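Side-chain contacts in hypothetical protein (Porphyromonas gingivalis W83, PDB 2P3P), which is of unknown function but belongs to the DUF3256 family and binds magnesium: residues A[141-144]-A[145-149]; A[175-178]-A[179-182]; A[168-171]-A[172-175]. One frame throughout, in Å; residues are numbered along the deposited sequence.

Interaction 1. Residues A[141-144]-A[145-149]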
# COMPACT_ATOMS: atom_id res chain seq x y z
N TYR A 141 21.50 20.86 -16.42
CA TYR A 141 22.17 19.70 -16.93
C TYR A 141 21.73 18.47 -16.16
O TYR A 141 21.38 17.43 -16.73
CB TYR A 141 23.68 19.92 -16.80
CG TYR A 141 24.50 19.02 -17.68
CD1 TYR A 141 25.12 19.51 -18.84
CD2 TYR A 141 24.66 17.66 -17.36
CE1 TYR A 141 25.89 18.67 -19.65
CE2 TYR A 141 25.38 16.83 -18.16
CZ TYR A 141 26.00 17.33 -19.30
OH TYR A 141 26.76 16.46 -20.07
N ALA A 142 21.73 18.58 -14.84
CA ALA A 142 21.36 17.42 -14.00
C ALA A 142 19.95 16.91 -14.31
O ALA A 142 19.75 15.72 -14.47
CB ALA A 142 21.50 17.77 -12.52
N TYR A 143 18.97 17.80 -14.39
CA TYR A 143 17.62 17.41 -14.70
C TYR A 143 17.49 16.78 -16.08
O TYR A 143 16.87 15.71 -16.22
CB TYR A 143 16.66 18.60 -14.54
CG TYR A 143 15.21 18.25 -14.79
CD1 TYR A 143 14.35 17.94 -13.73
CD2 TYR A 143 14.68 18.28 -16.07
CE1 TYR A 143 13.01 17.67 -13.98
CE2 TYR A 143 13.35 17.98 -16.30
CZ TYR A 143 12.53 17.72 -15.26
OH TYR A 143 11.23 17.45 -15.54
N GLN A 144 18.05 17.44 -17.11
CA GLN A 144 17.98 16.95 -18.48
C GLN A 144 18.65 15.58 -18.67
O GLN A 144 18.12 14.72 -19.42
CB GLN A 144 18.51 18.03 -19.48
CG GLN A 144 17.49 19.18 -19.59
CD GLN A 144 17.99 20.47 -20.31
OE1 GLN A 144 19.20 20.71 -20.47
NE2 GLN A 144 17.03 21.32 -20.73
N ALA A 145 19.73 15.34 -17.94
CA ALA A 145 20.44 14.07 -17.99
C ALA A 145 19.63 12.93 -17.33
O ALA A 145 19.69 11.78 -17.77
CB ALA A 145 21.84 14.20 -17.36
N ILE A 146 18.89 13.23 -16.26
CA ILE A 146 18.15 12.20 -15.49
C ILE A 146 16.69 12.06 -15.96
O ILE A 146 16.07 11.04 -15.72
CB ILE A 146 18.11 12.56 -13.99
CG1 ILE A 146 19.51 12.62 -13.39
CG2 ILE A 146 17.14 11.61 -13.17
CD1 ILE A 146 20.43 11.44 -13.79
N TYR A 147 16.17 13.07 -16.67
CA TYR A 147 14.76 13.19 -17.01
C TYR A 147 14.13 11.86 -17.47
O TYR A 147 13.12 11.42 -16.95
CB TYR A 147 14.55 14.21 -18.14
CG TYR A 147 13.11 14.32 -18.52
CD1 TYR A 147 12.21 14.92 -17.66
CD2 TYR A 147 12.62 13.77 -19.71
CE1 TYR A 147 10.87 15.02 -17.96
CE2 TYR A 147 11.26 13.88 -20.03
CZ TYR A 147 10.39 14.51 -19.13
OH TYR A 147 9.04 14.64 -19.38
N ALA A 148 14.73 11.25 -18.47
CA ALA A 148 14.17 10.01 -19.03
C ALA A 148 14.21 8.83 -18.04
O ALA A 148 13.46 7.84 -18.22
CB ALA A 148 14.85 9.67 -20.33
N SER A 149 15.04 8.93 -16.99
CA SER A 149 15.09 7.89 -15.97
C SER A 149 14.03 8.08 -14.85
O SER A 149 13.89 7.22 -13.96
CB SER A 149 16.49 7.76 -15.41
OG SER A 149 17.34 7.17 -16.37
O HOH W 1 17.04 12.11 -19.90
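Tyr143 and Tyr147, one helical turn apart, run alongside each other in the same direction, with the phenol end of Tyr143 lying against the CD1-CE1 edge of Tyr147. The hydroxyl OH of Tyr143 sits near the plane of that ring, 3.4 Å from Tyr147 CD1. Slightly further back, Tyr143 CE2 is 3.5 Å from Tyr147 CD1. The centroids are 5.6 Å apart with the planes at 40°, an oblique pairing. Both rings are swung to the same side because each CG is anti to its own backbone N (chi1 -177° and 178°).

Beneath the rings runs the backbone that sets their spacing. Ala145 N donates to Tyr141 O (2.9 Å) and Ile146 N to Ala142 O (3.2 Å), while the bond from Tyr147 N to Tyr143 O is short but weak because it is badly bent. One step on, a water takes over: it accepts from Ala148 N (2.8 Å) and donates to Gln144 O (2.9 Å), bridging a turn whose regular bonding has lapsed. Further out, Phe187 meets the Tyr143 ring, and Ile146 packs on Leu183 and Ala184 of helix 181-184. The whole is an i, i+4 aromatic pair at the C-terminal part of helix 141-146, with the helical path continuing toward Ser149, a magnesium-binding residue with no metal bound here.

Interaction 2. Residues A[175-178]-A[179-182]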
# COMPACT_ATOMS: atom_id res chain seq x y z
N THR A 175 16.74 3.08 -8.48
CA THR A 175 16.87 2.53 -9.83
C THR A 175 18.02 3.13 -10.66
O THR A 175 18.47 2.53 -11.64
CB THR A 175 15.53 2.62 -10.62
OG1 THR A 175 15.22 3.97 -10.95
CG2 THR A 175 14.37 1.98 -9.82
N LEU A 176 18.51 4.31 -10.26
CA LEU A 176 19.48 5.05 -11.05
C LEU A 176 20.87 4.42 -10.95
O LEU A 176 21.22 3.87 -9.92
CB LEU A 176 19.57 6.49 -10.56
CG LEU A 176 18.26 7.28 -10.53
CD1 LEU A 176 18.53 8.72 -9.97
CD2 LEU A 176 17.66 7.31 -11.92
N ALA A 177 21.64 4.50 -12.03
CA ALA A 177 23.03 4.09 -12.01
C ALA A 177 23.84 4.90 -10.97
O ALA A 177 23.48 6.06 -10.62
CB ALA A 177 23.63 4.24 -13.38
N GLU A 178 24.93 4.31 -10.49
CA GLU A 178 25.74 5.00 -9.48
C GLU A 178 26.25 6.37 -9.95
O GLU A 178 26.29 7.33 -9.15
CB GLU A 178 26.87 4.12 -8.96
CG GLU A 178 26.36 3.03 -7.99
CD GLU A 178 25.58 3.61 -6.82
OE1 GLU A 178 26.06 4.61 -6.24
OE2 GLU A 178 24.49 3.09 -6.49
N GLU A 179 26.58 6.48 -11.23
CA GLU A 179 27.05 7.75 -11.83
C GLU A 179 25.92 8.78 -12.07
O GLU A 179 26.19 9.96 -12.40
CB GLU A 179 27.79 7.47 -13.14
CG GLU A 179 26.92 7.02 -14.33
CD GLU A 179 26.67 5.50 -14.39
OE1 GLU A 179 26.81 4.79 -13.37
OE2 GLU A 179 26.34 5.00 -15.50
N GLU A 180 24.67 8.35 -11.93
CA GLU A 180 23.53 9.25 -12.09
C GLU A 180 23.07 9.82 -10.77
O GLU A 180 22.45 10.89 -10.75
CB GLU A 180 22.34 8.51 -12.70
CG GLU A 180 22.51 8.15 -14.16
CD GLU A 180 21.39 7.27 -14.66
OE1 GLU A 180 20.86 6.42 -13.91
OE2 GLU A 180 21.01 7.44 -15.83
N LYS A 181 23.32 9.10 -9.68
CA LYS A 181 22.76 9.51 -8.40
C LYS A 181 23.23 10.90 -7.99
O LYS A 181 22.42 11.70 -7.51
CB LYS A 181 22.98 8.46 -7.31
CG LYS A 181 22.13 7.19 -7.53
CD LYS A 181 22.39 6.13 -6.49
CE LYS A 181 21.65 4.83 -6.85
NZ LYS A 181 21.78 3.77 -5.83
N PRO A 182 24.50 11.24 -8.21
CA PRO A 182 24.90 12.63 -7.86
C PRO A 182 24.18 13.76 -8.65
O PRO A 182 24.01 14.86 -8.13
CB PRO A 182 26.42 12.63 -8.08
CG PRO A 182 26.80 11.18 -8.00
CD PRO A 182 25.66 10.45 -8.64
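Between Ala177 and Glu180 the backbone bends from an extended path into a helical turn, and Ala177 O receives Glu180 N at 2.9 Å, from above the carbonyl plane, together with a weaker bond from Lys181 N. The Glu180 side chain, extended beyond CG, reaches back along the chain, and its OE1 accepts the N-H of Ala177 at 2.8 Å, on the anti side and 26° out of the carboxylate plane. Ala177 N and O are thus both engaged by one residue. A side chain bonded to the backbone N-H three residues earlier forms one half of a capping box; the other half is missing, since Ala177 has only a methyl group to offer, and the turn leads into the short helix 181-184.

Glu178 and Lys181 pair on the outside of this turn. The lysine chain is extended beyond CG, passing Leu176 O with CE 3.2 Å away, and its NZ meets Glu178 OE2 at 2.9 Å in a salt bridge on the syn side, tilted out of the carboxylate plane. The glutamate doubles back to reach it through a bend at chi2 (-56°). Glu179 also curls back, setting OE1 3.2 Å from the methyl CB of Ala177. On the inner side Leu176 crosses Glu180 at about a right angle, its CB 3.6 Å from Glu180 OE1, and both side chains touch Ser149, the magnesium-binding residue.

Interaction 3. Residues A[168-171]-A[172-175]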
# COMPACT_ATOMS: atom_id res chain seq x y z
N ILE A 168 4.08 8.15 1.25
CA ILE A 168 4.46 7.60 -0.06
C ILE A 168 5.84 8.11 -0.41
O ILE A 168 6.11 9.32 -0.31
CB ILE A 168 3.39 7.91 -1.15
CG1 ILE A 168 3.70 7.20 -2.50
CG2 ILE A 168 3.13 9.47 -1.27
CD1 ILE A 168 2.57 7.38 -3.54
N ARG A 169 6.71 7.20 -0.84
CA ARG A 169 8.10 7.49 -1.13
C ARG A 169 8.33 7.10 -2.59
O ARG A 169 7.83 6.06 -3.04
CB ARG A 169 9.06 6.72 -0.22
CG ARG A 169 8.99 5.22 -0.33
CD ARG A 169 9.87 4.47 0.68
NE ARG A 169 9.52 4.78 2.08
CZ ARG A 169 10.40 4.78 3.08
NH1 ARG A 169 11.67 4.46 2.89
NH2 ARG A 169 10.01 5.08 4.30
N GLN A 170 9.00 7.98 -3.34
CA GLN A 170 9.48 7.60 -4.65
C GLN A 170 10.60 6.58 -4.51
O GLN A 170 11.46 6.68 -3.63
CB GLN A 170 9.84 8.81 -5.56
CG GLN A 170 10.96 9.76 -5.06
CD GLN A 170 12.35 9.22 -5.32
OE1 GLN A 170 12.52 8.32 -6.14
NE2 GLN A 170 13.32 9.68 -4.56
N THR A 171 10.57 5.58 -5.36
CA THR A 171 11.61 4.57 -5.36
C THR A 171 12.37 4.60 -6.68
O THR A 171 13.02 3.61 -7.02
CB THR A 171 11.07 3.16 -5.05
OG1 THR A 171 10.02 2.85 -5.95
CG2 THR A 171 10.49 3.05 -3.62
N VAL A 172 12.32 5.73 -7.39
CA VAL A 172 13.12 5.95 -8.60
C VAL A 172 14.64 6.06 -8.27
O VAL A 172 15.50 5.53 -8.99
CB VAL A 172 12.63 7.25 -9.37
CG1 VAL A 172 13.54 7.57 -10.54
CG2 VAL A 172 11.18 7.11 -9.83
N THR A 173 14.98 6.81 -7.24
CA THR A 173 16.37 7.04 -6.94
C THR A 173 17.17 5.75 -6.85
O THR A 173 18.26 5.66 -7.41
CB THR A 173 16.58 7.86 -5.67
OG1 THR A 173 15.93 9.13 -5.80
CG2 THR A 173 18.11 8.06 -5.42
N GLU A 174 16.64 4.72 -6.20
CA GLU A 174 17.37 3.44 -6.13
C GLU A 174 17.56 2.74 -7.48
O GLU A 174 18.51 1.97 -7.64
CB GLU A 174 16.74 2.50 -5.11
CG GLU A 174 15.34 2.07 -5.43
CD GLU A 174 14.66 1.53 -4.20
OE1 GLU A 174 14.16 2.35 -3.39
OE2 GLU A 174 14.68 0.28 -4.03
N THR A 175 16.74 3.08 -8.48
CA THR A 175 16.87 2.53 -9.83
C THR A 175 18.02 3.13 -10.66
O THR A 175 18.47 2.53 -11.64
CB THR A 175 15.53 2.62 -10.62
OG1 THR A 175 15.22 3.97 -10.95
CG2 THR A 175 14.37 1.98 -9.82
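Gln170 turns its amide toward the backbone and hydroxyl of Thr173. CB and CG make no close approach to 172-175 and only position the amide: CG is wedged between the backbone N and the carbonyl carbon (chi1 61°), and a second bend at chi2 (80°) curls the chain forward along the direction of the sequence. The meeting with Thr173 begins at CD, 3.6 Å from Thr173 OG1. Beyond it the two amide atoms divide the work. OE1 takes the N-H of Thr173 at 3.1 Å, nearly straight (159°), in the carbonyl plane and on a lone pair, and also accepts a weak bond from Val172 N. NE2 donates to Thr173 OG1 at 2.9 Å, with the hydroxyl oxygen tilted slightly from the amide plane, and gives a further bond to Ser189 O. Held at both ends, the amide has its rotation fixed.

This is the point at which strand 165-170, an inner strand of a four-stranded antiparallel sheet, gives way to a single turn with helical backbone angles, closed by an i to i+3 bond, and the glutamine carbonyl receives the N-H groups at the start of that turn. Thr175 closes it: its N donates to Val172 O at 2.8 Å and its OG1 joins in on a lone pair of that oxygen.

Across the turn, Thr171 and Glu174 run alongside each other, Thr171 CB 3.6 Å from Glu174 OE1, while the threonine hydroxyl bonds to Ala103 O. Thr171 O, buried and without a polar partner, is lined by carbon instead: Glu174 CG at 3.2 Å and Thr175 CG2 at 3.5 Å.

Overall arrangement
From the N-terminal side, interaction 1 comes first, on helix 141-146 and the turn after it. The chain then passes through strand 155-159 and returns along strand 165-170, whose end is the site of interaction 3. Interaction 2 follows at once, sharing Thr175 with interaction 3 and leading into helix 181-184. All three are local and in series, each closing a short turn, so none nests within another or crosses it. They are joined in space: Ile146 and Ser149 of interaction 1 pack on Glu180 and Leu176, Ser149 also touches Val172, and Lys181 approaches Thr173. Ser149 thus lies where the end of the 141-149 segment meets the 172-180 loop that joins strand 165-170 to helix 181-184.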